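Local structure of homospermidine synthase (Legionella pneumophila subsp. pneumophila str. Philadelphia 1, 2PH5) at residues 219-224 against 344-349; 224-229 against 319-324. The protein binds NAD and probably acts as a homospermidine synthase, a transferase that builds the polyamine homospermidine. All coordinates share one frame; numbering follows the deposited sequence.

Contact 1: 219-224 against 344-349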
loop_
_atom_site.group_PDB
_atom_site.type_symbol
_atom_site.label_atom_id
_atom_site.label_comp_id
_atom_site.label_asym_id
_atom_site.label_seq_id
_atom_site.Cartn_x
_atom_site.Cartn_y
_atom_site.Cartn_z
ATOM N N PRO A 219 3.828 -10.154 8.863
ATOM C CA PRO A 219 2.388 -9.970 9.031
ATOM C C PRO A 219 2.074 -9.794 10.507
ATOM O O PRO A 219 2.797 -10.307 11.363
ATOM C CB PRO A 219 1.810 -11.273 8.496
ATOM C CG PRO A 219 2.766 -11.640 7.435
ATOM C CD PRO A 219 4.107 -11.365 8.075
ATOM N N GLY A 220 1.001 -9.067 10.795
ATOM C CA GLY A 220 0.576 -8.870 12.169
ATOM C C GLY A 220 1.283 -7.808 12.974
ATOM O O GLY A 220 1.239 -7.834 14.201
ATOM N N GLU A 221 1.931 -6.862 12.312
ATOM C CA GLU A 221 2.626 -5.830 13.059
ATOM C C GLU A 221 2.590 -4.516 12.314
ATOM O O GLU A 221 2.613 -4.488 11.086
ATOM C CB GLU A 221 4.079 -6.244 13.292
ATOM C CG GLU A 221 4.965 -6.092 12.069
ATOM C CD GLU A 221 6.395 -6.561 12.310
ATOM O OE1 GLU A 221 6.862 -6.471 13.469
ATOM O OE2 GLU A 221 7.050 -7.005 11.337
ATOM N N PHE A 222 2.517 -3.423 13.062
ATOM C CA PHE A 222 2.520 -2.104 12.454
ATOM C C PHE A 222 3.951 -1.577 12.614
ATOM O O PHE A 222 4.430 -1.378 13.732
ATOM C CB PHE A 222 1.509 -1.192 13.153
ATOM C CG PHE A 222 1.146 0.029 12.353
ATOM C CD1 PHE A 222 2.024 1.110 12.265
ATOM C CD2 PHE A 222 -0.066 0.092 11.661
ATOM C CE1 PHE A 222 1.701 2.237 11.501
ATOM C CE2 PHE A 222 -0.397 1.214 10.894
ATOM C CZ PHE A 222 0.487 2.291 10.813
ATOM N N VAL A 223 4.632 -1.383 11.488
ATOM C CA VAL A 223 6.012 -0.913 11.483
ATOM C C VAL A 223 6.104 0.540 11.011
ATOM O O VAL A 223 5.497 0.927 10.008
ATOM C CB VAL A 223 6.883 -1.829 10.584
ATOM C CG1 VAL A 223 8.363 -1.499 10.748
ATOM C CG2 VAL A 223 6.641 -3.282 10.961
ATOM N N ASN A 224 6.869 1.346 11.742
ATOM C CA ASN A 224 6.999 2.753 11.404
ATOM C C ASN A 224 8.309 3.331 11.916
ATOM O O ASN A 224 8.924 2.802 12.844
ATOM C CB ASN A 224 5.809 3.528 11.975
ATOM C CG ASN A 224 5.721 4.950 11.444
ATOM O OD1 ASN A 224 6.137 5.240 10.321
ATOM N ND2 ASN A 224 5.159 5.844 12.252
ATOM N N LYS A 344 0.662 -6.214 17.293
ATOM C CA LYS A 344 2.075 -5.948 17.530
ATOM C C LYS A 344 2.558 -4.658 16.855
ATOM O O LYS A 344 2.138 -4.338 15.749
ATOM C CB LYS A 344 2.889 -7.142 17.032
ATOM C CG LYS A 344 4.072 -7.483 17.887
ATOM C CD LYS A 344 5.104 -6.373 17.823
ATOM C CE LYS A 344 5.919 -6.294 19.112
ATOM N NZ LYS A 344 5.078 -5.833 20.264
ATOM N N ASN A 345 3.428 -3.916 17.537
ATOM C CA ASN A 345 3.988 -2.681 16.990
ATOM C C ASN A 345 5.510 -2.777 16.993
ATOM O O ASN A 345 6.102 -3.419 17.862
ATOM C CB ASN A 345 3.586 -1.460 17.820
ATOM C CG ASN A 345 2.172 -1.010 17.552
ATOM O OD1 ASN A 345 1.674 -1.139 16.442
ATOM N ND2 ASN A 345 1.527 -0.454 18.561
ATOM N N ARG A 346 6.153 -2.136 16.027
ATOM C CA ARG A 346 7.599 -2.171 15.978
ATOM C C ARG A 346 8.148 -0.863 15.443
ATOM O O ARG A 346 7.592 -0.292 14.506
ATOM C CB ARG A 346 8.078 -3.342 15.113
ATOM C CG ARG A 346 9.595 -3.483 15.055
ATOM C CD ARG A 346 10.019 -4.872 14.608
ATOM N NE ARG A 346 9.518 -5.197 13.272
ATOM C CZ ARG A 346 10.200 -5.020 12.145
ATOM N NH1 ARG A 346 9.651 -5.348 10.984
ATOM N NH2 ARG A 346 11.435 -4.530 12.181
ATOM N N LEU A 347 9.220 -0.375 16.063
ATOM C CA LEU A 347 9.871 0.865 15.643
ATOM C C LEU A 347 11.142 0.500 14.898
ATOM O O LEU A 347 12.061 -0.095 15.472
ATOM C CB LEU A 347 10.239 1.726 16.860
ATOM C CG LEU A 347 11.181 2.938 16.662
ATOM C CD1 LEU A 347 10.498 4.040 15.851
ATOM C CD2 LEU A 347 11.582 3.486 18.040
ATOM N N ILE A 348 11.208 0.849 13.622
ATOM C CA ILE A 348 12.409 0.530 12.881
ATOM C C ILE A 348 13.478 1.584 13.080
ATOM O O ILE A 348 13.275 2.771 12.826
ATOM C CB ILE A 348 12.122 0.332 11.394
ATOM C CG1 ILE A 348 11.253 1.477 10.862
ATOM C CG2 ILE A 348 11.464 -1.014 11.204
ATOM C CD1 ILE A 348 11.146 1.521 9.342
ATOM N N LEU A 349 14.626 1.116 13.551
ATOM C CA LEU A 349 15.765 1.961 13.840
ATOM C C LEU A 349 17.019 1.335 13.228
ATOM O O LEU A 349 17.492 1.768 12.177
ATOM C CB LEU A 349 15.913 2.078 15.354
ATOM C CG LEU A 349 16.880 3.101 15.940
ATOM C CD1 LEU A 349 16.431 4.513 15.578
ATOM C CD2 LEU A 349 16.917 2.919 17.458
#
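R346 reaches across from its own strand to grip the carboxylate of E221. Its CG is anti to the backbone N (chi1 -178°), which runs the chain alongside V223. CB and CD both pass near E221 OE1. A bend at chi3 then turns the guanidinium side-on to the acid. R346 NE donates to E221 OE1 at 3.0 Å, and R346 NH1 donates to E221 OE2 at 3.1 Å. Both acceptors lie near the guanidinium plane, but the nitrogens meet the carboxylate from above its own plane; the two planes are 42° apart. V223 CG1 lies over the rim of one guanidinium face, and V223 CG2 comes within 3.7 Å of R346 NH1. R346 NH2 bonds E351, and E221 OE2 also takes the S218 amide.

The strands themselves run parallel. F222 N bonds K344 O (2.9 Å), and R346 N bonds F222 O (3.0 Å). N224 N then reaches R346 O (3.3 Å), and I348 N closes on N224 O (3.1 Å). F222 and N345 point to the other sheet face. This is a two-stranded parallel sheet with a cross-strand salt bridge on the face of V223, in the saccharopine dehydrogenase C-terminal domain. It is flanked by helix 228-236, touched by F222 and N345, and by helix 325-336, touched by F222, V223 and N224.

Contact 2: 224-229 against 319-324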
loop_
_atom_site.group_PDB
_atom_site.type_symbol
_atom_site.label_atom_id
_atom_site.label_comp_id
_atom_site.label_asym_id
_atom_site.label_seq_id
_atom_site.Cartn_x
_atom_site.Cartn_y
_atom_site.Cartn_z
ATOM N N ASN A 224 6.869 1.346 11.742
ATOM C CA ASN A 224 6.999 2.753 11.404
ATOM C C ASN A 224 8.309 3.331 11.916
ATOM O O ASN A 224 8.924 2.802 12.844
ATOM C CB ASN A 224 5.809 3.528 11.975
ATOM C CG ASN A 224 5.721 4.950 11.444
ATOM O OD1 ASN A 224 6.137 5.240 10.321
ATOM N ND2 ASN A 224 5.159 5.844 12.252
ATOM N N THR A 225 8.743 4.416 11.293
ATOM C CA THR A 225 9.982 5.050 11.688
ATOM C C THR A 225 9.808 5.798 12.996
ATOM O O THR A 225 10.782 6.242 13.600
ATOM C CB THR A 225 10.470 5.974 10.585
ATOM O OG1 THR A 225 9.398 6.822 10.161
ATOM C CG2 THR A 225 10.951 5.133 9.392
ATOM N N TRP A 226 8.557 5.944 13.422
ATOM C CA TRP A 226 8.239 6.590 14.692
ATOM C C TRP A 226 7.086 5.831 15.329
ATOM O O TRP A 226 6.722 4.754 14.854
ATOM C CB TRP A 226 7.868 8.063 14.517
ATOM C CG TRP A 226 6.873 8.343 13.447
ATOM C CD1 TRP A 226 7.073 8.245 12.104
ATOM C CD2 TRP A 226 5.538 8.838 13.621
ATOM N NE1 TRP A 226 5.950 8.651 11.426
ATOM C CE2 TRP A 226 4.993 9.021 12.327
ATOM C CE3 TRP A 226 4.750 9.146 14.742
ATOM C CZ2 TRP A 226 3.689 9.503 12.121
ATOM C CZ3 TRP A 226 3.451 9.627 14.533
ATOM C CH2 TRP A 226 2.940 9.799 13.231
ATOM N N SER A 227 6.508 6.379 16.392
ATOM C CA SER A 227 5.417 5.700 17.077
ATOM C C SER A 227 4.317 5.144 16.182
ATOM O O SER A 227 3.620 5.895 15.495
ATOM C CB SER A 227 4.769 6.615 18.105
ATOM O OG SER A 227 3.675 5.949 18.705
ATOM N N ALA A 228 4.153 3.824 16.209
ATOM C CA ALA A 228 3.117 3.194 15.407
ATOM C C ALA A 228 1.739 3.676 15.879
ATOM O O ALA A 228 0.880 4.002 15.058
ATOM C CB ALA A 228 3.214 1.673 15.498
ATOM N N ASN A 229 1.525 3.746 17.191
ATOM C CA ASN A 229 0.232 4.205 17.692
ATOM C C ASN A 229 -0.077 5.651 17.321
ATOM O O ASN A 229 -1.233 5.994 17.075
ATOM C CB ASN A 229 0.124 4.017 19.208
ATOM C CG ASN A 229 -0.563 2.715 19.573
ATOM O OD1 ASN A 229 -1.690 2.455 19.136
ATOM N ND2 ASN A 229 0.102 1.893 20.367
ATOM N N TYR A 319 -1.962 18.405 5.913
ATOM C CA TYR A 319 -0.819 17.506 5.819
ATOM C C TYR A 319 -0.937 16.557 4.603
ATOM O O TYR A 319 -2.022 16.074 4.286
ATOM C CB TYR A 319 -0.752 16.713 7.143
ATOM C CG TYR A 319 0.552 16.005 7.477
ATOM C CD1 TYR A 319 0.616 15.075 8.526
ATOM C CD2 TYR A 319 1.717 16.254 6.746
ATOM C CE1 TYR A 319 1.817 14.405 8.834
ATOM C CE2 TYR A 319 2.916 15.599 7.040
ATOM C CZ TYR A 319 2.957 14.678 8.084
ATOM O OH TYR A 319 4.148 14.043 8.375
ATOM N N ALA A 320 0.182 16.324 3.916
ATOM C CA ALA A 320 0.261 15.420 2.758
ATOM C C ALA A 320 1.422 14.482 3.100
ATOM O O ALA A 320 2.570 14.716 2.705
ATOM C CB ALA A 320 0.576 16.213 1.479
ATOM N N TYR A 321 1.112 13.427 3.843
ATOM C CA TYR A 321 2.108 12.472 4.326
ATOM C C TYR A 321 2.238 11.170 3.557
ATOM O O TYR A 321 1.250 10.554 3.166
ATOM C CB TYR A 321 1.800 12.126 5.787
ATOM C CG TYR A 321 2.826 11.254 6.492
ATOM C CD1 TYR A 321 2.423 10.259 7.380
ATOM C CD2 TYR A 321 4.200 11.476 6.339
ATOM C CE1 TYR A 321 3.349 9.516 8.102
ATOM C CE2 TYR A 321 5.140 10.733 7.065
ATOM C CZ TYR A 321 4.704 9.756 7.946
ATOM O OH TYR A 321 5.618 9.030 8.676
ATOM N N ASN A 322 3.479 10.747 3.370
ATOM C CA ASN A 322 3.768 9.491 2.701
ATOM C C ASN A 322 4.829 8.857 3.588
ATOM O O ASN A 322 6.010 9.213 3.513
ATOM C CB ASN A 322 4.318 9.729 1.301
ATOM C CG ASN A 322 4.411 8.453 0.491
ATOM O OD1 ASN A 322 5.008 8.429 -0.581
ATOM N ND2 ASN A 322 3.813 7.384 0.995
ATOM N N PRO A 323 4.413 7.922 4.460
ATOM C CA PRO A 323 5.300 7.220 5.393
ATOM C C PRO A 323 6.267 6.266 4.702
ATOM O O PRO A 323 6.246 6.115 3.480
ATOM C CB PRO A 323 4.322 6.494 6.305
ATOM C CG PRO A 323 3.247 6.104 5.351
ATOM C CD PRO A 323 3.047 7.365 4.525
ATOM N N CYS A 324 7.128 5.637 5.490
ATOM C CA CYS A 324 8.096 4.700 4.945
ATOM C C CYS A 324 7.329 3.501 4.394
ATOM O O CYS A 324 6.298 3.113 4.942
ATOM C CB CYS A 324 9.061 4.253 6.033
ATOM S SG CYS A 324 8.260 3.319 7.326
HETATM O O HOH W 1 7.371 6.081 8.323
#
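The turn between strand 221-224 and helix 228-236 meets the end of strand 311-322 here, close to the NAD pocket. W226 and Y321 carry the direct link. W226 NE1 donates to Y321 OH at 2.8 Å, with a nearly straight N-H...O angle of 170°. The hydroxyl lies close to the indole plane, at its edge. W226 CG sits between its backbone N and carbonyl carbon (chi1 48°), a torsion that brings NE1 toward the tyrosine. Beyond the bond, W226 CZ2 packs on Y321 CE1 at 4.0 Å.

A water bridges the two segments. It donates to N224 OD1 (2.5 Å) and to T225 OG1 (2.8 Å), and accepts from C324 N (2.9 Å). Its bond to Y321 OH is weak. T225 OG1 is also held by D209 and T392. On the other branch of this threonine, CG2 rests on C324 SG at 3.8 Å.

Each segment leads into a helix. S227 is the N-cap of helix 228-236 and bonds G230 N through OG; it also touches NAD. C324 is the N-cap of helix 325-336. Two N-capped helix starts thus lie near each other, and the water links the strand-to-helix turn of one to the N-cap residue of the other, close to the bound NAD.

Overall arrangement
Contacts 1 and 2 lie on the same side of the chain's centre, with their centres about 11 Å apart. Both fall within the saccharopine dehydrogenase C-terminal domain. The order along the chain is 219-224, 224-229, 319-324, then 344-349, so in sequence contact 2 falls between the two segments of contact 1, sharing N224 with the first. N224 ends strand 221-224 and starts the turn into helix 228-236. Helix 325-336 leads on from 319-324 toward strand 344-347. The contacts also touch directly, with F222 CD1 against A228 CB at 3.5 Å. Contact 1 forms the small parallel sheet; contact 2 ties the turn that follows its first strand to strand 311-322 of the mixed sheet, near bound NAD.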